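Local coordinates for uncharacterized protein (Bacteroides eggerthii DSM 20697, PDB 4ECO), which is of unknown function but, as a leucine-rich repeat protein, probably binds other proteins through its curved solenoid, at residues L110-H115 with R209-G214; I433-I438 with S457-I462. All blocks are in the same frame, centred on the assembly; numbering follows the deposited sequence.

Contact 1. Residues L110-H115 with R209-G214; sequences LALGSH and RQFYMG
Leu110 bonds through both main-chain polar atoms to segment 209-214. Its N gives a bent bond to Gln210 O (2.9 Å, 143° at the hydrogen), whereas its O receives Tyr212 N almost straight, at 172°. Leu112 N then donates to Tyr212 O over 2.9 Å. The ladder stops there, since Gly113 O meets Met213 N (3.4 Å) at too poor an angle. On its other side the Ala111 backbone hydrogen-bonds to Leu86 and Leu88. This parallel register, Leu110 beside Phe211 and Ala111 beside Tyr212, is that of laterally adjacent strands in a leucine-rich repeat solenoid. With CG anti to the backbone N (chi1 179°), Leu110 runs alongside Phe211 and sets CD2 3.6 Å from its CE1; Leu112 CD1 meets the ring edge 4.0 Å from CE1. An alanine at Leu110 would remove CD2 and is likely to leave a gap beside Phe211. Beyond the strand, Ser114 CB sits at the Tyr212 ring edge, 4.1 Å from its CD2. Ser114 OG is hydrogen-bonded to Glu89 OE2, and its N to OE1 of Glu117, a sodium ligand with Ser192. His115 ND1 hydrogen-bonds to Glu255 OE1, NE2 to His144 ND1.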
loop_
_atom_site.group_PDB
_atom_site.type_symbol
_atom_site.label_atom_id
_atom_site.label_comp_id
_atom_site.label_asym_id
_atom_site.label_seq_id
_atom_site.Cartn_x
_atom_site.Cartn_y
_atom_site.Cartn_z
ATOM N N LEU A 110 22.012 13.035 -0.890
ATOM C CA LEU A 110 21.571 14.428 -0.779
ATOM C C LEU A 110 20.056 14.527 -0.643
ATOM O O LEU A 110 19.328 14.036 -1.511
ATOM C CB LEU A 110 22.034 15.216 -2.011
ATOM C CG LEU A 110 21.660 16.695 -2.103
ATOM C CD1 LEU A 110 22.342 17.542 -0.992
ATOM C CD2 LEU A 110 22.042 17.231 -3.465
ATOM N N ALA A 111 19.581 15.178 0.444
ATOM C CA ALA A 111 18.141 15.426 0.686
ATOM C C ALA A 111 17.888 16.916 0.982
ATOM O O ALA A 111 18.529 17.512 1.871
ATOM C CB ALA A 111 17.612 14.570 1.826
ATOM N N LEU A 112 16.976 17.508 0.203
ATOM C CA LEU A 112 16.546 18.902 0.347
ATOM C C LEU A 112 15.175 18.927 0.992
ATOM O O LEU A 112 14.607 19.978 1.286
ATOM C CB LEU A 112 16.522 19.630 -1.016
ATOM C CG LEU A 112 17.800 19.617 -1.864
ATOM C CD1 LEU A 112 17.577 20.361 -3.129
ATOM C CD2 LEU A 112 18.995 20.169 -1.117
ATOM N N GLY A 113 14.654 17.730 1.193
ATOM C CA GLY A 113 13.347 17.464 1.765
ATOM C C GLY A 113 12.985 16.060 1.383
ATOM O O GLY A 113 13.697 15.466 0.579
ATOM N N SER A 114 11.918 15.503 1.966
ATOM C CA SER A 114 11.493 14.134 1.672
ATOM C C SER A 114 10.084 13.887 2.119
ATOM O O SER A 114 9.511 14.717 2.840
ATOM C CB SER A 114 12.398 13.123 2.364
ATOM O OG SER A 114 12.047 13.015 3.733
ATOM N N HIS A 115 9.547 12.687 1.761
ATOM C CA HIS A 115 8.217 12.247 2.182
ATOM C C HIS A 115 8.234 11.985 3.691
ATOM O O HIS A 115 7.183 12.090 4.319
ATOM C CB HIS A 115 7.715 11.040 1.382
ATOM C CG HIS A 115 8.487 9.778 1.572
ATOM N ND1 HIS A 115 9.453 9.387 0.672
ATOM C CD2 HIS A 115 8.366 8.822 2.524
ATOM C CE1 HIS A 115 9.900 8.220 1.110
ATOM N NE2 HIS A 115 9.284 7.847 2.234
ATOM N N ARG A 209 24.339 9.134 -5.404
ATOM C CA ARG A 209 23.561 7.897 -5.499
ATOM C C ARG A 209 22.076 8.151 -5.251
ATOM O O ARG A 209 21.228 7.608 -5.964
ATOM C CB ARG A 209 24.078 6.885 -4.486
ATOM C CG ARG A 209 25.541 6.590 -4.621
ATOM C CD ARG A 209 25.895 5.534 -3.620
ATOM N NE ARG A 209 27.325 5.244 -3.604
ATOM C CZ ARG A 209 27.917 4.376 -4.408
ATOM N NH1 ARG A 209 27.212 3.714 -5.314
ATOM N NH2 ARG A 209 29.224 4.171 -4.322
ATOM N N GLN A 210 21.758 9.008 -4.252
ATOM C CA GLN A 210 20.371 9.344 -3.895
ATOM C C GLN A 210 20.160 10.872 -3.863
ATOM O O GLN A 210 20.920 11.600 -3.204
ATOM C CB GLN A 210 19.982 8.726 -2.541
ATOM C CG GLN A 210 20.367 7.250 -2.402
ATOM C CD GLN A 210 19.224 6.366 -2.023
ATOM O OE1 GLN A 210 18.115 6.823 -1.711
ATOM N NE2 GLN A 210 19.473 5.065 -2.049
ATOM N N PHE A 211 19.135 11.355 -4.601
ATOM C CA PHE A 211 18.791 12.769 -4.626
ATOM C C PHE A 211 17.304 12.915 -4.325
ATOM O O PHE A 211 16.468 12.557 -5.143
ATOM C CB PHE A 211 19.189 13.413 -5.962
ATOM C CG PHE A 211 19.024 14.912 -6.079
ATOM C CD1 PHE A 211 18.963 15.717 -4.945
ATOM C CD2 PHE A 211 18.979 15.526 -7.324
ATOM C CE1 PHE A 211 18.796 17.102 -5.058
ATOM C CE2 PHE A 211 18.828 16.914 -7.433
ATOM C CZ PHE A 211 18.757 17.695 -6.297
ATOM N N TYR A 212 16.982 13.421 -3.129
ATOM C CA TYR A 212 15.609 13.610 -2.646
ATOM C C TYR A 212 15.269 15.065 -2.436
ATOM O O TYR A 212 16.098 15.857 -1.965
ATOM C CB TYR A 212 15.410 12.872 -1.307
ATOM C CG TYR A 212 15.016 11.410 -1.401
ATOM C CD1 TYR A 212 15.813 10.493 -2.078
ATOM C CD2 TYR A 212 13.918 10.918 -0.697
ATOM C CE1 TYR A 212 15.468 9.141 -2.142
ATOM C CE2 TYR A 212 13.568 9.569 -0.744
ATOM C CZ TYR A 212 14.344 8.683 -1.470
ATOM O OH TYR A 212 14.010 7.351 -1.512
HETATM N N MSE A 213 14.043 15.417 -2.781
HETATM C CA MSE A 213 13.498 16.734 -2.514
HETATM C C MSE A 213 12.008 16.596 -2.356
HETATM O O MSE A 213 11.389 15.691 -2.940
HETATM C CB MSE A 213 13.892 17.812 -3.547
HETATM C CG MSE A 213 13.296 17.679 -4.942
HETATM SE SE MSE A 213 14.554 18.494 -6.239
HETATM C CE MSE A 213 15.382 16.786 -6.804
ATOM N N GLY A 214 11.452 17.454 -1.509
ATOM C CA GLY A 214 10.021 17.441 -1.269
ATOM C C GLY A 214 9.518 18.552 -0.394
ATOM O O GLY A 214 10.276 19.127 0.391
#

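Contact 2. Residues I433-I438 with S457-I462; sequences INVSSI and SPLSSI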
loop_
_atom_site.group_PDB
_atom_site.type_symbol
_atom_site.label_atom_id
_atom_site.label_comp_id
_atom_site.label_asym_id
_atom_site.label_seq_id
_atom_site.Cartn_x
_atom_site.Cartn_y
_atom_site.Cartn_z
ATOM N N ILE A 433 -6.741 -17.639 -10.451
ATOM C CA ILE A 433 -5.784 -16.758 -9.766
ATOM C C ILE A 433 -4.980 -17.567 -8.765
ATOM O O ILE A 433 -5.556 -18.275 -7.939
ATOM C CB ILE A 433 -6.455 -15.532 -9.056
ATOM C CG1 ILE A 433 -7.580 -14.889 -9.902
ATOM C CG2 ILE A 433 -5.396 -14.489 -8.630
ATOM C CD1 ILE A 433 -8.268 -13.693 -9.272
ATOM N N ASN A 434 -3.648 -17.424 -8.821
ATOM C CA ASN A 434 -2.671 -18.050 -7.928
ATOM C C ASN A 434 -2.535 -17.203 -6.671
ATOM O O ASN A 434 -1.520 -16.520 -6.469
ATOM C CB ASN A 434 -1.324 -18.194 -8.655
ATOM C CG ASN A 434 -0.807 -16.902 -9.263
ATOM O OD1 ASN A 434 -1.526 -16.171 -9.969
ATOM N ND2 ASN A 434 0.444 -16.575 -8.960
ATOM N N VAL A 435 -3.592 -17.201 -5.833
ATOM C CA VAL A 435 -3.635 -16.373 -4.619
ATOM C C VAL A 435 -4.366 -17.123 -3.503
ATOM O O VAL A 435 -5.267 -17.905 -3.775
ATOM C CB VAL A 435 -4.271 -14.978 -4.910
ATOM C CG1 VAL A 435 -5.758 -15.075 -5.255
ATOM C CG2 VAL A 435 -4.052 -14.022 -3.755
ATOM N N SER A 436 -3.961 -16.875 -2.248
ATOM C CA SER A 436 -4.552 -17.481 -1.048
ATOM C C SER A 436 -5.836 -16.738 -0.625
ATOM O O SER A 436 -6.778 -17.389 -0.162
ATOM C CB SER A 436 -3.546 -17.490 0.104
ATOM O OG SER A 436 -2.337 -18.156 -0.237
ATOM N N SER A 437 -5.891 -15.398 -0.797
ATOM C CA SER A 437 -7.070 -14.637 -0.380
ATOM C C SER A 437 -7.581 -13.684 -1.468
ATOM O O SER A 437 -6.797 -12.969 -2.086
ATOM C CB SER A 437 -6.765 -13.838 0.889
ATOM O OG SER A 437 -7.910 -13.206 1.441
ATOM N N ILE A 438 -8.903 -13.651 -1.675
ATOM C CA ILE A 438 -9.480 -12.748 -2.667
ATOM C C ILE A 438 -10.526 -11.880 -1.952
ATOM O O ILE A 438 -11.375 -12.374 -1.210
ATOM C CB ILE A 438 -10.027 -13.455 -3.968
ATOM C CG1 ILE A 438 -10.442 -12.423 -5.031
ATOM C CG2 ILE A 438 -11.113 -14.479 -3.696
ATOM C CD1 ILE A 438 -10.461 -12.915 -6.412
ATOM N N SER A 457 -7.981 -22.336 -8.056
ATOM C CA SER A 457 -7.261 -21.251 -7.390
ATOM C C SER A 457 -6.977 -21.707 -5.958
ATOM O O SER A 457 -7.848 -22.343 -5.350
ATOM C CB SER A 457 -8.048 -19.944 -7.445
ATOM O OG SER A 457 -8.320 -19.585 -8.791
ATOM N N PRO A 458 -5.737 -21.516 -5.444
ATOM C CA PRO A 458 -5.418 -22.034 -4.106
ATOM C C PRO A 458 -5.969 -21.131 -3.002
ATOM O O PRO A 458 -5.259 -20.764 -2.061
ATOM C CB PRO A 458 -3.889 -22.085 -4.117
ATOM C CG PRO A 458 -3.480 -21.025 -5.052
ATOM C CD PRO A 458 -4.565 -20.853 -6.061
ATOM N N LEU A 459 -7.257 -20.807 -3.099
ATOM C CA LEU A 459 -7.938 -19.913 -2.165
ATOM C C LEU A 459 -8.219 -20.556 -0.805
ATOM O O LEU A 459 -8.937 -21.547 -0.716
ATOM C CB LEU A 459 -9.256 -19.417 -2.770
ATOM C CG LEU A 459 -9.124 -18.487 -3.944
ATOM C CD1 LEU A 459 -10.426 -18.378 -4.674
ATOM C CD2 LEU A 459 -8.588 -17.133 -3.524
ATOM N N SER A 460 -7.679 -19.951 0.249
ATOM C CA SER A 460 -7.928 -20.359 1.618
ATOM C C SER A 460 -9.010 -19.434 2.255
ATOM O O SER A 460 -9.640 -19.812 3.247
ATOM C CB SER A 460 -6.634 -20.371 2.440
ATOM O OG SER A 460 -5.921 -19.145 2.427
ATOM N N SER A 461 -9.233 -18.240 1.676
ATOM C CA SER A 461 -10.232 -17.284 2.161
ATOM C C SER A 461 -10.802 -16.431 1.025
ATOM O O SER A 461 -10.075 -16.046 0.097
ATOM C CB SER A 461 -9.646 -16.375 3.230
ATOM O OG SER A 461 -8.623 -15.556 2.703
ATOM N N ILE A 462 -12.110 -16.136 1.115
ATOM C CA ILE A 462 -12.828 -15.325 0.150
ATOM C C ILE A 462 -13.723 -14.314 0.883
ATOM O O ILE A 462 -14.405 -14.649 1.850
ATOM C CB ILE A 462 -13.628 -16.201 -0.841
ATOM C CG1 ILE A 462 -14.185 -15.375 -2.021
ATOM C CG2 ILE A 462 -14.710 -17.067 -0.153
ATOM C CD1 ILE A 462 -14.613 -16.178 -3.233
HETATM O O HOH W 1 -3.154 -20.959 -0.838
#
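Ser436 O is gripped by two consecutive amides of the facing segment. Ser436 O accepts Ser460 N at 2.7 Å in the carbonyl plane, on a lone pair, and Ser461 N at 3.2 Å nearly in line with the C=O bond. From this fork a parallel ladder begins: Ile438 N donates to Ser461 O, and Ser437 and Ile438 pair with Ser461 and Ile462. The dense part lies on the Ile438 and Ile462 face. These side chains run side by side, Ile438 CG2 meeting Ile462 CG1 at 3.6 Å, while Leu459 crosses obliquely, its CD2 touching both Val435 CG1 (3.9 Å) and Ile438 CG2 (3.7 Å). On the opposite face Ser437 OG, anti to its own N (chi1 -173°), and Ser461 OG hydrogen-bond at 2.8 Å, either one able to donate. At the start of the segments Ile433 N points straight at Ser457 OG (3.0 Å, 177°), an oxygen also bonded to Leu452 O.

The contact is looser around Asn434, Ser436, Pro458 and Ser460, all partly exposed. Asn434 and Pro458 each centre an inverse gamma turn, one on each segment. Ser436 CA makes a CA-H...O contact with Pro458 O at 3.5 Å, and a water is bonded to Ser436 OG.

Strand 404-408 flanks 433-438 on one side and strand 492-494 flanks 461-462 on the other. Arg155 touches Ser437 and Phe158 touches Ser461, whereas helix 451-454 packs Leu452 on Ile433 and Leu459, and Phe453 on Leu459 and Ile462.

Overall arrangement
Contact 1 closes before contact 2 opens along the chain, and the two lie on opposite sides of its centre, with centres about 39 Å apart and nearest atoms about 26 Å apart, so they do not touch. Both join neighbouring parallel strands of the same solenoid run: 109-111 with 210-214, then, several strands later, 435-439 with 461-463. The connections differ greatly. In contact 1, 93 residues, 23 of them helical, separate the segments and include the sodium ligands Glu117 and Ser192; in contact 2 only 18 residues do, with the short helix 451-454. Strand pairing thus continues across repeats despite connections of very different length, consistent with one continuous leucine-rich repeat scaffold.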